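Local coordinates for protein putative sulfatase yidJ (Bacteroides fragilis, PDB 2QZU) that probably hydrolyses sulfate esters as a metal-dependent member of the sulfatase family, at residues V31-D36 / V308-D313. Residues are numbered along the deposited sequence; the frame is centred on the assembly and turned at random.
Sequences VFIMAD and VVFTSD
Val31 to Ala35 and Val308 to Thr311 run side by side as parallel strands, 4.7 Å apart at their axes, joined by a ladder of four backbone hydrogen bonds from Val309 N to Val31 O through to Ala35 N to Thr311 O. On one face, Ile33 meets Phe310: its CG2 approaches the ring edge near the ring plane, 3.8 Å from CD1, while Ala35 CB lies 4.0 Å from CZ of the same ring. This face, with Val31 and Val308, is covered by helix 267-299. On the opposite face, Thr311 turns its methyl to Phe32, CG2 lying 3.8 Å from ring atom CZ; with OG1 anti to the backbone N (chi1 -171°), the hydroxyl is left to bond Pro337 O. Beyond the ladder, Ser312 OG donates to Ala35 O over 2.6 Å, extending the pairing into the loops. There the carboxylates of Asp36 and Asp313 converge, their planes 71° apart and the two OD2 atoms separated by 2.7 Å. Asp36 OD2 is also held by salt bridges to Arg80 and Lys132. Paired acids ending adjacent central strands, beside Ser76, the predicted formylglycine position but an unmodified serine here, are consistent with the metal site of the alkaline phosphatase-like sulfatase fold, both probably being ligands.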
loop_
_atom_site.group_PDB
_atom_site.type_symbol
_atom_site.label_atom_id
_atom_site.label_comp_id
_atom_site.label_asym_id
_atom_site.label_seq_id
_atom_site.Cartn_x
_atom_site.Cartn_y
_atom_site.Cartn_z
ATOM N N VAL A 31 -30.036 16.112 -1.733
ATOM C CA VAL A 31 -29.168 14.966 -1.940
ATOM C C VAL A 31 -27.780 15.590 -2.005
ATOM O O VAL A 31 -27.398 16.209 -2.997
ATOM C CB VAL A 31 -29.495 14.207 -3.241
ATOM C CG1 VAL A 31 -28.455 13.110 -3.475
ATOM C CG2 VAL A 31 -30.889 13.586 -3.135
ATOM N N PHE A 32 -27.048 15.454 -0.909
ATOM C CA PHE A 32 -25.720 16.029 -0.787
ATOM C C PHE A 32 -24.689 14.945 -1.054
ATOM O O PHE A 32 -24.511 14.024 -0.250
ATOM C CB PHE A 32 -25.568 16.594 0.628
ATOM C CG PHE A 32 -24.355 17.455 0.828
ATOM C CD1 PHE A 32 -23.084 16.894 0.923
ATOM C CD2 PHE A 32 -24.494 18.831 0.981
ATOM C CE1 PHE A 32 -21.965 17.699 1.172
ATOM C CE2 PHE A 32 -23.389 19.640 1.228
ATOM C CZ PHE A 32 -22.123 19.073 1.328
ATOM N N ILE A 33 -24.024 15.050 -2.197
ATOM C CA ILE A 33 -23.020 14.072 -2.580
ATOM C C ILE A 33 -21.633 14.682 -2.520
ATOM O O ILE A 33 -21.412 15.795 -2.995
ATOM C CB ILE A 33 -23.260 13.560 -4.015
ATOM C CG1 ILE A 33 -24.674 12.987 -4.132
ATOM C CG2 ILE A 33 -22.229 12.483 -4.363
ATOM C CD1 ILE A 33 -25.043 12.571 -5.536
HETATM N N MSE A 34 -20.700 13.961 -1.915
HETATM C CA MSE A 34 -19.336 14.446 -1.845
HETATM C C MSE A 34 -18.380 13.281 -1.995
HETATM O O MSE A 34 -18.685 12.153 -1.613
HETATM C CB MSE A 34 -19.079 15.192 -0.529
HETATM C CG MSE A 34 -19.211 14.365 0.730
HETATM SE SE MSE A 34 -18.827 15.433 2.312
HETATM C CE MSE A 34 -20.354 14.950 3.398
ATOM N N ALA A 35 -17.236 13.564 -2.597
ATOM C CA ALA A 35 -16.205 12.567 -2.809
ATOM C C ALA A 35 -14.983 13.186 -2.160
ATOM O O ALA A 35 -14.632 14.328 -2.448
ATOM C CB ALA A 35 -15.974 12.352 -4.301
ATOM N N ASP A 36 -14.346 12.435 -1.274
ATOM C CA ASP A 36 -13.188 12.936 -0.559
ATOM C C ASP A 36 -11.952 13.165 -1.435
ATOM O O ASP A 36 -11.663 12.391 -2.349
ATOM C CB ASP A 36 -12.866 11.964 0.588
ATOM C CG ASP A 36 -11.882 12.531 1.583
ATOM O OD1 ASP A 36 -10.687 12.650 1.242
ATOM O OD2 ASP A 36 -12.308 12.864 2.710
ATOM N N VAL A 308 -29.563 19.016 -5.560
ATOM C CA VAL A 308 -28.494 18.029 -5.625
ATOM C C VAL A 308 -27.183 18.797 -5.620
ATOM O O VAL A 308 -26.993 19.727 -6.403
ATOM C CB VAL A 308 -28.580 17.171 -6.907
ATOM C CG1 VAL A 308 -27.389 16.197 -6.977
ATOM C CG2 VAL A 308 -29.889 16.404 -6.922
ATOM N N VAL A 309 -26.290 18.417 -4.715
ATOM C CA VAL A 309 -24.995 19.067 -4.597
ATOM C C VAL A 309 -23.877 18.048 -4.745
ATOM O O VAL A 309 -23.955 16.966 -4.160
ATOM C CB VAL A 309 -24.813 19.720 -3.199
ATOM C CG1 VAL A 309 -23.458 20.411 -3.122
ATOM C CG2 VAL A 309 -25.940 20.688 -2.911
ATOM N N PHE A 310 -22.865 18.368 -5.549
ATOM C CA PHE A 310 -21.699 17.491 -5.661
ATOM C C PHE A 310 -20.509 18.358 -5.281
ATOM O O PHE A 310 -20.242 19.375 -5.925
ATOM C CB PHE A 310 -21.455 16.948 -7.071
ATOM C CG PHE A 310 -20.240 16.053 -7.147
ATOM C CD1 PHE A 310 -20.288 14.756 -6.649
ATOM C CD2 PHE A 310 -19.023 16.541 -7.623
ATOM C CE1 PHE A 310 -19.146 13.955 -6.611
ATOM C CE2 PHE A 310 -17.870 15.746 -7.590
ATOM C CZ PHE A 310 -17.934 14.455 -7.082
ATOM N N THR A 311 -19.800 17.966 -4.231
ATOM C CA THR A 311 -18.662 18.750 -3.782
ATOM C C THR A 311 -17.607 17.856 -3.126
ATOM O O THR A 311 -17.664 16.629 -3.240
ATOM C CB THR A 311 -19.146 19.861 -2.806
ATOM O OG1 THR A 311 -18.074 20.767 -2.520
ATOM C CG2 THR A 311 -19.662 19.249 -1.521
ATOM N N SER A 312 -16.639 18.464 -2.452
ATOM C CA SER A 312 -15.570 17.709 -1.804
ATOM C C SER A 312 -15.039 18.486 -0.609
ATOM O O SER A 312 -15.198 19.704 -0.538
ATOM C CB SER A 312 -14.435 17.446 -2.799
ATOM O OG SER A 312 -13.413 16.643 -2.226
ATOM N N ASP A 313 -14.412 17.782 0.328
ATOM C CA ASP A 313 -13.875 18.432 1.515
ATOM C C ASP A 313 -12.554 19.146 1.256
ATOM O O ASP A 313 -12.195 20.070 1.983
ATOM C CB ASP A 313 -13.738 17.420 2.667
ATOM C CG ASP A 313 -12.909 16.192 2.302
ATOM O OD1 ASP A 313 -12.677 15.926 1.106
ATOM O OD2 ASP A 313 -12.497 15.469 3.235
#